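Local atomic coordinates of putative oxygenase (Streptomyces coelicolor, PDB entry 2OG5), a protein that catalyses the iron(II)- and 2-oxoglutarate-dependent 3-hydroxylation of L-asparagine, supplying (2S,3S)-3-hydroxyasparagine for biosynthesis of the calcium-dependent antibiotic. Residues L154-V159 / R329-T334; L194-A199 / R325-T330; L262-A267 / V308-R313. All coordinates share one frame; numbering follows the deposited sequence.

How the interactions relate
The three contacts illustrate how a jelly-roll oxygenase distributes its active site over two sheets. Interactions 1 and 2 lie side by side in the mixed sheet, their centres about 10 Å apart; both use strand 326-333, with strand 156-158 along one edge and strand 191-196 along the other, and they share Arg-329 and Thr-330. Interaction 3 belongs to the smaller antiparallel sheet, through strand 309-313, and its centre lies about 17 Å and 19 Å from those of interactions 1 and 2. Along the chain its two segments fall between 194-199 and 325-330. L-asparagine-binding Arg-329 lies on strand 326-333 and 2-oxoglutarate-binding Arg-325 immediately before it, while metal ligand His-311 comes from the other sheet.

Interaction 1 (L154-V159 / R329-T334); sequences LVQDVV and RTFVLT
Gln-156 and Arg-329 form an antiparallel hydrogen-bonded pair in the mixed sheet of the jelly roll, where short strand 156-158 meets strand 326-333 beside the L-asparagine site. The backbones bond reciprocally, Gln-156 N to Arg-329 O at 2.9 Å and Arg-329 N to Gln-156 O at 2.7 Å. Both side chains leave from the same face of the sheet and meet again at their ends: Arg-329 NH2 donates to Gln-156 OE1 over 2.7 Å, nearly straight at 169°. The amide oxygen lies in the guanidinium plane, although the two flat groups are turned 70° against each other. A bend in the arginine chain at chi3 (66°) helps to place the group there, and Phe-331 CZ covers one guanidinium face near its rim. Because Gln-156 NE2 is itself bound to Ala-153 O, the glutamine is held at both ends of its amide and serves as a second-shell residue fixing an arginine that binds L-asparagine.

Past this pair, the strand edge is continued by side-chain and solvent bonds. Leu-154 O accepts from Thr-330 OG1 at 2.9 Å, with the hydroxyl tilted from the carbonyl plane. It also accepts from a water at 2.8 Å, and that same water takes the N-H of Phe-331, its oxygen 2.9 Å from Phe-331 N.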
loop_
_atom_site.group_PDB
_atom_site.type_symbol
_atom_site.label_atom_id
_atom_site.label_comp_id
_atom_site.label_asym_id
_atom_site.label_seq_id
_atom_site.Cartn_x
_atom_site.Cartn_y
_atom_site.Cartn_z
ATOM N N LEU A 154 3.063 7.210 10.038
ATOM C CA LEU A 154 3.016 5.774 9.755
ATOM C C LEU A 154 1.657 5.285 9.299
ATOM O O LEU A 154 1.580 4.282 8.592
ATOM C CB LEU A 154 3.445 4.956 10.970
ATOM C CG LEU A 154 4.868 5.232 11.452
ATOM C CD1 LEU A 154 5.225 4.278 12.586
ATOM C CD2 LEU A 154 5.882 5.136 10.323
ATOM N N VAL A 155 0.593 5.980 9.700
ATOM C CA VAL A 155 -0.770 5.599 9.346
ATOM C C VAL A 155 -1.433 6.790 8.653
ATOM O O VAL A 155 -1.676 7.830 9.287
ATOM C CB VAL A 155 -1.569 5.143 10.581
ATOM C CG1 VAL A 155 -2.986 4.772 10.182
ATOM C CG2 VAL A 155 -0.860 3.964 11.292
ATOM N N GLN A 156 -1.745 6.627 7.369
ATOM C CA GLN A 156 -2.159 7.744 6.511
ATOM C C GLN A 156 -3.570 7.517 5.991
ATOM O O GLN A 156 -3.935 6.398 5.628
ATOM C CB GLN A 156 -1.183 7.884 5.334
ATOM C CG GLN A 156 0.278 7.965 5.796
ATOM C CD GLN A 156 1.305 8.026 4.683
ATOM O OE1 GLN A 156 0.973 8.079 3.494
ATOM N NE2 GLN A 156 2.577 7.995 5.073
ATOM N N ASP A 157 -4.357 8.584 5.933
ATOM C CA ASP A 157 -5.733 8.478 5.470
ATOM C C ASP A 157 -5.812 8.553 3.959
ATOM O O ASP A 157 -5.092 9.334 3.311
ATOM C CB ASP A 157 -6.601 9.591 6.065
ATOM C CG ASP A 157 -6.790 9.453 7.561
ATOM O OD1 ASP A 157 -7.002 8.329 8.040
ATOM O OD2 ASP A 157 -6.756 10.480 8.274
ATOM N N VAL A 158 -6.680 7.720 3.392
ATOM C CA VAL A 158 -7.015 7.793 1.974
ATOM C C VAL A 158 -8.485 8.221 1.910
ATOM O O VAL A 158 -9.391 7.409 2.153
ATOM C CB VAL A 158 -6.769 6.454 1.277
ATOM C CG1 VAL A 158 -7.029 6.570 -0.222
ATOM C CG2 VAL A 158 -5.330 5.976 1.535
ATOM N N VAL A 159 -8.713 9.513 1.638
ATOM C CA VAL A 159 -10.040 10.137 1.683
ATOM C C VAL A 159 -10.116 11.220 0.620
ATOM O O VAL A 159 -9.123 11.908 0.370
ATOM C CB VAL A 159 -10.342 10.761 3.070
ATOM C CG1 VAL A 159 -10.386 9.684 4.150
ATOM C CG2 VAL A 159 -9.303 11.829 3.439
ATOM N N ARG A 329 -3.706 3.666 5.440
ATOM C CA ARG A 329 -2.617 3.053 4.724
ATOM C C ARG A 329 -1.345 3.062 5.557
ATOM O O ARG A 329 -0.984 4.069 6.162
ATOM C CB ARG A 329 -2.363 3.817 3.426
ATOM C CG ARG A 329 -1.302 3.173 2.548
ATOM C CD ARG A 329 -1.109 3.946 1.290
ATOM N NE ARG A 329 -0.552 5.260 1.564
ATOM C CZ ARG A 329 -0.445 6.229 0.666
ATOM N NH1 ARG A 329 -0.868 6.050 -0.573
ATOM N NH2 ARG A 329 0.068 7.397 1.028
ATOM N N THR A 330 -0.647 1.927 5.544
ATOM C CA THR A 330 0.681 1.811 6.122
ATOM C C THR A 330 1.598 1.050 5.174
ATOM O O THR A 330 1.197 0.053 4.572
ATOM C CB THR A 330 0.630 1.099 7.470
ATOM O OG1 THR A 330 -0.079 1.936 8.376
ATOM C CG2 THR A 330 2.017 0.816 8.024
ATOM N N PHE A 331 2.815 1.569 5.029
ATOM C CA PHE A 331 3.874 0.935 4.249
ATOM C C PHE A 331 4.696 -0.008 5.108
ATOM O O PHE A 331 4.948 0.269 6.290
ATOM C CB PHE A 331 4.814 1.984 3.675
ATOM C CG PHE A 331 4.142 3.024 2.812
ATOM C CD1 PHE A 331 3.167 2.677 1.898
ATOM C CD2 PHE A 331 4.510 4.361 2.912
ATOM C CE1 PHE A 331 2.571 3.628 1.097
ATOM C CE2 PHE A 331 3.912 5.326 2.116
ATOM C CZ PHE A 331 2.952 4.954 1.198
ATOM N N VAL A 332 5.132 -1.117 4.512
ATOM C CA VAL A 332 6.017 -2.072 5.165
ATOM C C VAL A 332 7.340 -2.180 4.429
ATOM O O VAL A 332 7.368 -2.291 3.200
ATOM C CB VAL A 332 5.378 -3.460 5.203
ATOM C CG1 VAL A 332 6.255 -4.441 5.975
ATOM C CG2 VAL A 332 3.982 -3.372 5.823
ATOM N N LEU A 333 8.420 -2.142 5.207
ATOM C CA LEU A 333 9.762 -2.413 4.742
ATOM C C LEU A 333 10.163 -3.796 5.256
ATOM O O LEU A 333 10.133 -4.061 6.457
ATOM C CB LEU A 333 10.734 -1.326 5.220
ATOM C CG LEU A 333 10.423 0.066 4.649
ATOM C CD1 LEU A 333 11.209 1.168 5.392
ATOM C CD2 LEU A 333 10.697 0.132 3.159
ATOM N N THR A 334 10.494 -4.688 4.326
ATOM C CA THR A 334 10.855 -6.056 4.687
ATOM C C THR A 334 12.201 -6.155 5.388
ATOM O O THR A 334 12.406 -7.082 6.158
ATOM C CB THR A 334 10.865 -6.957 3.458
ATOM O OG1 THR A 334 11.498 -6.273 2.367
ATOM C CG2 THR A 334 9.434 -7.312 3.079
HETATM O O HOH W 1 3.240 4.132 6.323
#

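Interaction 2 (L194-A199 / R325-T330); sequences LLCLRA and RWLQRT
Leu-195 and Gln-328 set the register of an antiparallel ladder interrupted by a classic beta bulge, after which Arg-198 pairs with Trp-326. Among the backbone bonds, Leu-195 N to Gln-328 O and Gln-328 N to Leu-195 O are both 2.8 Å. Further along, a single carbonyl serves two residues: Trp-326 O accepts from Leu-197 N at 2.8 Å and from Arg-198 N at 3.1 Å. The bulge shifts the register by one and places both Leu-197 and Arg-198 opposite Trp-326. Arg-325, which binds 2-oxoglutarate, starts this pairing with its CA beside Arg-198 O.

Both bulge residues also reach the indole. With CG set beside the backbone N (chi1 -64°), Leu-197 lays CD1 over Trp-326 in a CH-pi contact, 3.7 Å from the centroid of the five-membered ring and 14° off its normal. The same methyl touches Gln-328 CD at 3.6 Å. Arg-198 comes to the indole edge instead, NH1 lying 3.7 Å from Trp-326 CE3; Thr-115 and Pro-113 take the hydrogen bonds of that nitrogen.

Apolar packing covers the other face of the sheet. Leu-194 runs alongside Arg-329, its CD2 3.7 Å from Arg-329 CG, and Cys-196 CB meets Leu-327 CD2 at 3.9 Å.

Asp-157, on neighbouring strand 156-158, accepts from both Trp-326 NE1 and Gln-328 NE2. Helix 128-140 covers Leu-195 and Gln-328 through Leu-133, while strand 301-305 pairs with the far edge of strand 191-196.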
loop_
_atom_site.group_PDB
_atom_site.type_symbol
_atom_site.label_atom_id
_atom_site.label_comp_id
_atom_site.label_asym_id
_atom_site.label_seq_id
_atom_site.Cartn_x
_atom_site.Cartn_y
_atom_site.Cartn_z
ATOM N N LEU A 194 -3.734 -1.480 2.939
ATOM C CA LEU A 194 -4.889 -0.603 2.926
ATOM C C LEU A 194 -6.002 -1.226 3.762
ATOM O O LEU A 194 -6.544 -2.277 3.387
ATOM C CB LEU A 194 -5.375 -0.434 1.495
ATOM C CG LEU A 194 -4.422 0.285 0.544
ATOM C CD1 LEU A 194 -4.893 0.124 -0.903
ATOM C CD2 LEU A 194 -4.324 1.746 0.938
ATOM N N LEU A 195 -6.312 -0.600 4.895
ATOM C CA LEU A 195 -7.388 -1.057 5.779
ATOM C C LEU A 195 -8.623 -0.204 5.527
ATOM O O LEU A 195 -8.569 1.021 5.635
ATOM C CB LEU A 195 -6.971 -0.941 7.247
ATOM C CG LEU A 195 -8.000 -1.305 8.320
ATOM C CD1 LEU A 195 -8.374 -2.794 8.251
ATOM C CD2 LEU A 195 -7.478 -0.912 9.697
ATOM N N CYS A 196 -9.739 -0.851 5.212
ATOM C CA CYS A 196 -10.966 -0.119 4.933
ATOM C C CYS A 196 -11.729 0.167 6.220
ATOM O O CYS A 196 -12.087 -0.746 6.961
ATOM C CB CYS A 196 -11.847 -0.905 3.975
ATOM S SG CYS A 196 -13.422 -0.091 3.624
ATOM N N LEU A 197 -11.971 1.447 6.475
ATOM C CA LEU A 197 -12.794 1.873 7.604
ATOM C C LEU A 197 -14.243 2.099 7.185
ATOM O O LEU A 197 -15.171 1.766 7.914
ATOM C CB LEU A 197 -12.238 3.164 8.204
ATOM C CG LEU A 197 -10.842 3.091 8.825
ATOM C CD1 LEU A 197 -10.482 4.429 9.456
ATOM C CD2 LEU A 197 -10.706 1.971 9.841
ATOM N N ARG A 198 -14.420 2.677 6.005
ATOM C CA ARG A 198 -15.748 2.974 5.481
ATOM C C ARG A 198 -15.683 2.749 3.975
ATOM O O ARG A 198 -14.792 3.271 3.309
ATOM C CB ARG A 198 -16.109 4.420 5.821
ATOM C CG ARG A 198 -17.496 4.846 5.434
ATOM C CD ARG A 198 -17.845 6.205 6.018
ATOM N NE ARG A 198 -18.172 6.131 7.446
ATOM C CZ ARG A 198 -17.692 6.934 8.396
ATOM N NH1 ARG A 198 -16.834 7.908 8.119
ATOM N NH2 ARG A 198 -18.096 6.765 9.645
ATOM N N ALA A 199 -16.594 1.941 3.444
ATOM C CA ALA A 199 -16.643 1.681 2.017
ATOM C C ALA A 199 -17.119 2.916 1.257
ATOM O O ALA A 199 -17.784 3.777 1.812
ATOM C CB ALA A 199 -17.551 0.496 1.725
ATOM N N ARG A 325 -15.778 7.085 1.181
ATOM C CA ARG A 325 -14.700 6.099 1.280
ATOM C C ARG A 325 -13.592 6.560 2.219
ATOM O O ARG A 325 -13.104 7.668 2.078
ATOM C CB ARG A 325 -14.125 5.913 -0.131
ATOM C CG ARG A 325 -13.117 4.795 -0.334
ATOM C CD ARG A 325 -12.724 4.760 -1.818
ATOM N NE ARG A 325 -11.947 3.591 -2.236
ATOM C CZ ARG A 325 -10.631 3.576 -2.430
ATOM N NH1 ARG A 325 -9.885 4.654 -2.205
ATOM N NH2 ARG A 325 -10.047 2.466 -2.832
ATOM N N TRP A 326 -13.176 5.693 3.138
ATOM C CA TRP A 326 -12.105 6.002 4.088
ATOM C C TRP A 326 -11.247 4.755 4.255
ATOM O O TRP A 326 -11.714 3.760 4.830
ATOM C CB TRP A 326 -12.688 6.412 5.443
ATOM C CG TRP A 326 -11.700 6.948 6.449
ATOM C CD1 TRP A 326 -10.333 7.036 6.319
ATOM C CD2 TRP A 326 -12.002 7.443 7.761
ATOM N NE1 TRP A 326 -9.789 7.572 7.450
ATOM C CE2 TRP A 326 -10.782 7.828 8.353
ATOM C CE3 TRP A 326 -13.189 7.620 8.485
ATOM C CZ2 TRP A 326 -10.711 8.372 9.631
ATOM C CZ3 TRP A 326 -13.112 8.161 9.771
ATOM C CH2 TRP A 326 -11.879 8.526 10.324
ATOM N N LEU A 327 -10.021 4.794 3.737
ATOM C CA LEU A 327 -9.025 3.757 4.031
ATOM C C LEU A 327 -7.932 4.374 4.876
ATOM O O LEU A 327 -7.713 5.581 4.836
ATOM C CB LEU A 327 -8.377 3.181 2.768
ATOM C CG LEU A 327 -9.237 2.927 1.547
ATOM C CD1 LEU A 327 -8.401 2.394 0.381
ATOM C CD2 LEU A 327 -10.393 1.975 1.857
ATOM N N GLN A 328 -7.239 3.536 5.639
ATOM C CA GLN A 328 -5.967 3.931 6.235
ATOM C C GLN A 328 -4.857 3.044 5.673
ATOM O O GLN A 328 -5.057 1.854 5.416
ATOM C CB GLN A 328 -6.034 3.910 7.758
ATOM C CG GLN A 328 -6.911 5.058 8.254
ATOM C CD GLN A 328 -6.966 5.221 9.752
ATOM O OE1 GLN A 328 -6.957 4.243 10.512
ATOM N NE2 GLN A 328 -7.065 6.474 10.191
ATOM N N ARG A 329 -3.706 3.666 5.440
ATOM C CA ARG A 329 -2.617 3.053 4.724
ATOM C C ARG A 329 -1.345 3.062 5.557
ATOM O O ARG A 329 -0.984 4.069 6.162
ATOM C CB ARG A 329 -2.363 3.817 3.426
ATOM C CG ARG A 329 -1.302 3.173 2.548
ATOM C CD ARG A 329 -1.109 3.946 1.290
ATOM N NE ARG A 329 -0.552 5.260 1.564
ATOM C CZ ARG A 329 -0.445 6.229 0.666
ATOM N NH1 ARG A 329 -0.868 6.050 -0.573
ATOM N NH2 ARG A 329 0.068 7.397 1.028
ATOM N N THR A 330 -0.647 1.927 5.544
ATOM C CA THR A 330 0.681 1.811 6.122
ATOM C C THR A 330 1.598 1.050 5.174
ATOM O O THR A 330 1.197 0.053 4.572
ATOM C CB THR A 330 0.630 1.099 7.470
ATOM O OG1 THR A 330 -0.079 1.936 8.376
ATOM C CG2 THR A 330 2.017 0.816 8.024
#

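Interaction 3 (L262-A267 / V308-R313); sequences LRVDLA and VTVHGR. With NA (sodium ion), chain B.
Leu-262 and Val-264 pack against Val-308 and Val-310, fastening the loop after strand 260-262 to strand 309-313 of the smaller jelly-roll sheet, the strand that carries metal ligand His-311. The tight part is made by van der Waals contacts, and no hydrogen bond crosses it. Leu-262 holds CG between its backbone N and carbonyl carbon (chi1 85°), and CD2 reaches across to the partner backbone, 3.6 Å from Val-308 C. Its other methyl, CD1, touches more loosely, 4.3 Å from Val-310 CG1. That valine branch also receives Val-264 CG1 at 3.9 Å, so one methyl of Val-310 serves both residues of the loop. Phe-287 of helix 274-290 packs on Leu-262 and Val-310, and the loop is tied down separately where Val-264 N bonds to Asn-180 OD1.

Beyond Val-264 the loop parts from the strand and becomes progressively more open to solvent, reaching exposed Ala-267. Here it is organised by its own Asx turn, Asp-265 OD1 accepting from Ala-267 N at 2.9 Å.

His-311, which follows Val-310 and is itself buried, takes no part in the loop contact and turns to a hydrated metal. It belongs with His-179 and Glu-181 to the two-histidine, one-carboxylate facial triad that binds iron(II) in this enzyme family; a sodium ion occupies the site in this crystal. Three waters complete the six donors around the ion. Water 3 lies in the plane of the His-311 ring, at its edge, and His-311 NE2 binds the sodium at 2.1 Å.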
loop_
_atom_site.group_PDB
_atom_site.type_symbol
_atom_site.label_atom_id
_atom_site.label_comp_id
_atom_site.label_asym_id
_atom_site.label_seq_id
_atom_site.Cartn_x
_atom_site.Cartn_y
_atom_site.Cartn_z
ATOM N N LEU A 262 9.310 -5.319 -10.589
ATOM C CA LEU A 262 9.231 -4.157 -11.480
ATOM C C LEU A 262 9.166 -2.832 -10.738
ATOM O O LEU A 262 8.903 -2.784 -9.538
ATOM C CB LEU A 262 8.075 -4.282 -12.470
ATOM C CG LEU A 262 6.685 -3.838 -12.038
ATOM C CD1 LEU A 262 5.767 -3.916 -13.258
ATOM C CD2 LEU A 262 6.166 -4.701 -10.883
ATOM N N ARG A 263 9.433 -1.766 -11.480
ATOM C CA ARG A 263 9.462 -0.419 -10.946
ATOM C C ARG A 263 8.906 0.500 -12.031
ATOM O O ARG A 263 9.589 0.788 -13.022
ATOM C CB ARG A 263 10.900 -0.056 -10.580
ATOM C CG ARG A 263 11.070 1.284 -9.924
ATOM C CD ARG A 263 12.493 1.456 -9.434
ATOM N NE ARG A 263 13.369 1.956 -10.474
ATOM C CZ ARG A 263 13.794 3.220 -10.580
ATOM N NH1 ARG A 263 13.409 4.165 -9.726
ATOM N NH2 ARG A 263 14.611 3.545 -11.566
ATOM N N VAL A 264 7.652 0.919 -11.874
ATOM C CA VAL A 264 7.008 1.749 -12.883
ATOM C C VAL A 264 5.875 2.573 -12.281
ATOM O O VAL A 264 5.233 2.157 -11.319
ATOM C CB VAL A 264 6.468 0.884 -14.062
ATOM C CG1 VAL A 264 5.243 0.071 -13.649
ATOM C CG2 VAL A 264 6.170 1.748 -15.304
ATOM N N ASP A 265 5.663 3.753 -12.853
ATOM C CA ASP A 265 4.500 4.577 -12.527
ATOM C C ASP A 265 3.982 5.085 -13.855
ATOM O O ASP A 265 4.674 5.847 -14.519
ATOM C CB ASP A 265 4.918 5.724 -11.605
ATOM C CG ASP A 265 3.755 6.587 -11.167
ATOM O OD1 ASP A 265 2.841 6.816 -11.974
ATOM O OD2 ASP A 265 3.769 7.045 -10.006
ATOM N N LEU A 266 2.804 4.629 -14.275
ATOM C CA LEU A 266 2.327 4.967 -15.623
ATOM C C LEU A 266 2.000 6.455 -15.775
ATOM O O LEU A 266 1.892 6.943 -16.900
ATOM C CB LEU A 266 1.172 4.061 -16.059
ATOM C CG LEU A 266 1.631 2.638 -16.415
ATOM C CD1 LEU A 266 0.443 1.730 -16.587
ATOM C CD2 LEU A 266 2.478 2.621 -17.674
ATOM N N ALA A 267 1.899 7.180 -14.662
ATOM C CA ALA A 267 1.719 8.634 -14.686
ATOM C C ALA A 267 3.042 9.390 -14.725
ATOM O O ALA A 267 3.146 10.406 -15.412
ATOM C CB ALA A 267 0.898 9.094 -13.488
ATOM N N VAL A 308 6.163 -6.591 -7.097
ATOM C CA VAL A 308 5.658 -7.306 -8.272
ATOM C C VAL A 308 4.285 -6.834 -8.753
ATOM O O VAL A 308 3.839 -7.244 -9.825
ATOM C CB VAL A 308 5.598 -8.831 -8.039
ATOM C CG1 VAL A 308 6.999 -9.412 -7.927
ATOM C CG2 VAL A 308 4.749 -9.176 -6.825
ATOM N N THR A 309 3.628 -5.965 -7.993
ATOM C CA THR A 309 2.253 -5.586 -8.276
ATOM C C THR A 309 2.095 -4.080 -8.253
ATOM O O THR A 309 2.521 -3.433 -7.292
ATOM C CB THR A 309 1.314 -6.256 -7.252
ATOM O OG1 THR A 309 1.440 -7.669 -7.401
ATOM C CG2 THR A 309 -0.158 -5.874 -7.449
ATOM N N VAL A 310 1.502 -3.544 -9.319
ATOM C CA VAL A 310 1.088 -2.151 -9.396
ATOM C C VAL A 310 -0.357 -2.016 -8.944
ATOM O O VAL A 310 -1.116 -2.986 -8.959
ATOM C CB VAL A 310 1.232 -1.588 -10.822
ATOM C CG1 VAL A 310 2.699 -1.603 -11.267
ATOM C CG2 VAL A 310 0.370 -2.374 -11.841
ATOM N N HIS A 311 -0.739 -0.817 -8.516
ATOM C CA HIS A 311 -2.135 -0.588 -8.148
ATOM C C HIS A 311 -2.634 0.738 -8.676
ATOM O O HIS A 311 -1.865 1.643 -9.013
ATOM C CB HIS A 311 -2.330 -0.689 -6.630
ATOM C CG HIS A 311 -1.703 0.427 -5.860
ATOM N ND1 HIS A 311 -0.366 0.434 -5.514
ATOM C CD2 HIS A 311 -2.228 1.573 -5.365
ATOM C CE1 HIS A 311 -0.098 1.535 -4.837
ATOM N NE2 HIS A 311 -1.207 2.246 -4.736
ATOM N N GLY A 312 -3.955 0.815 -8.753
ATOM C CA GLY A 312 -4.674 2.004 -9.174
ATOM C C GLY A 312 -6.058 1.988 -8.558
ATOM O O GLY A 312 -6.331 1.231 -7.628
ATOM N N ARG A 313 -6.924 2.856 -9.049
ATOM C CA ARG A 313 -8.244 3.012 -8.477
ATOM C C ARG A 313 -9.171 3.589 -9.516
ATOM O O ARG A 313 -8.791 4.491 -10.257
ATOM C CB ARG A 313 -8.220 3.952 -7.271
ATOM C CG ARG A 313 -9.435 3.753 -6.369
ATOM C CD ARG A 313 -10.099 5.045 -5.911
ATOM N NE ARG A 313 -9.142 6.120 -5.700
ATOM C CZ ARG A 313 -8.964 7.157 -6.519
ATOM N NH1 ARG A 313 -9.686 7.300 -7.635
ATOM N NH2 ARG A 313 -8.035 8.059 -6.228
HETATM NA NA NA B . -0.431 4.174 -4.402
HETATM O O HOH W 2 -0.040 6.056 -4.037
HETATM O O HOH W 3 -2.327 4.920 -4.358
HETATM O O HOH W 4 -1.605 3.842 -2.168
#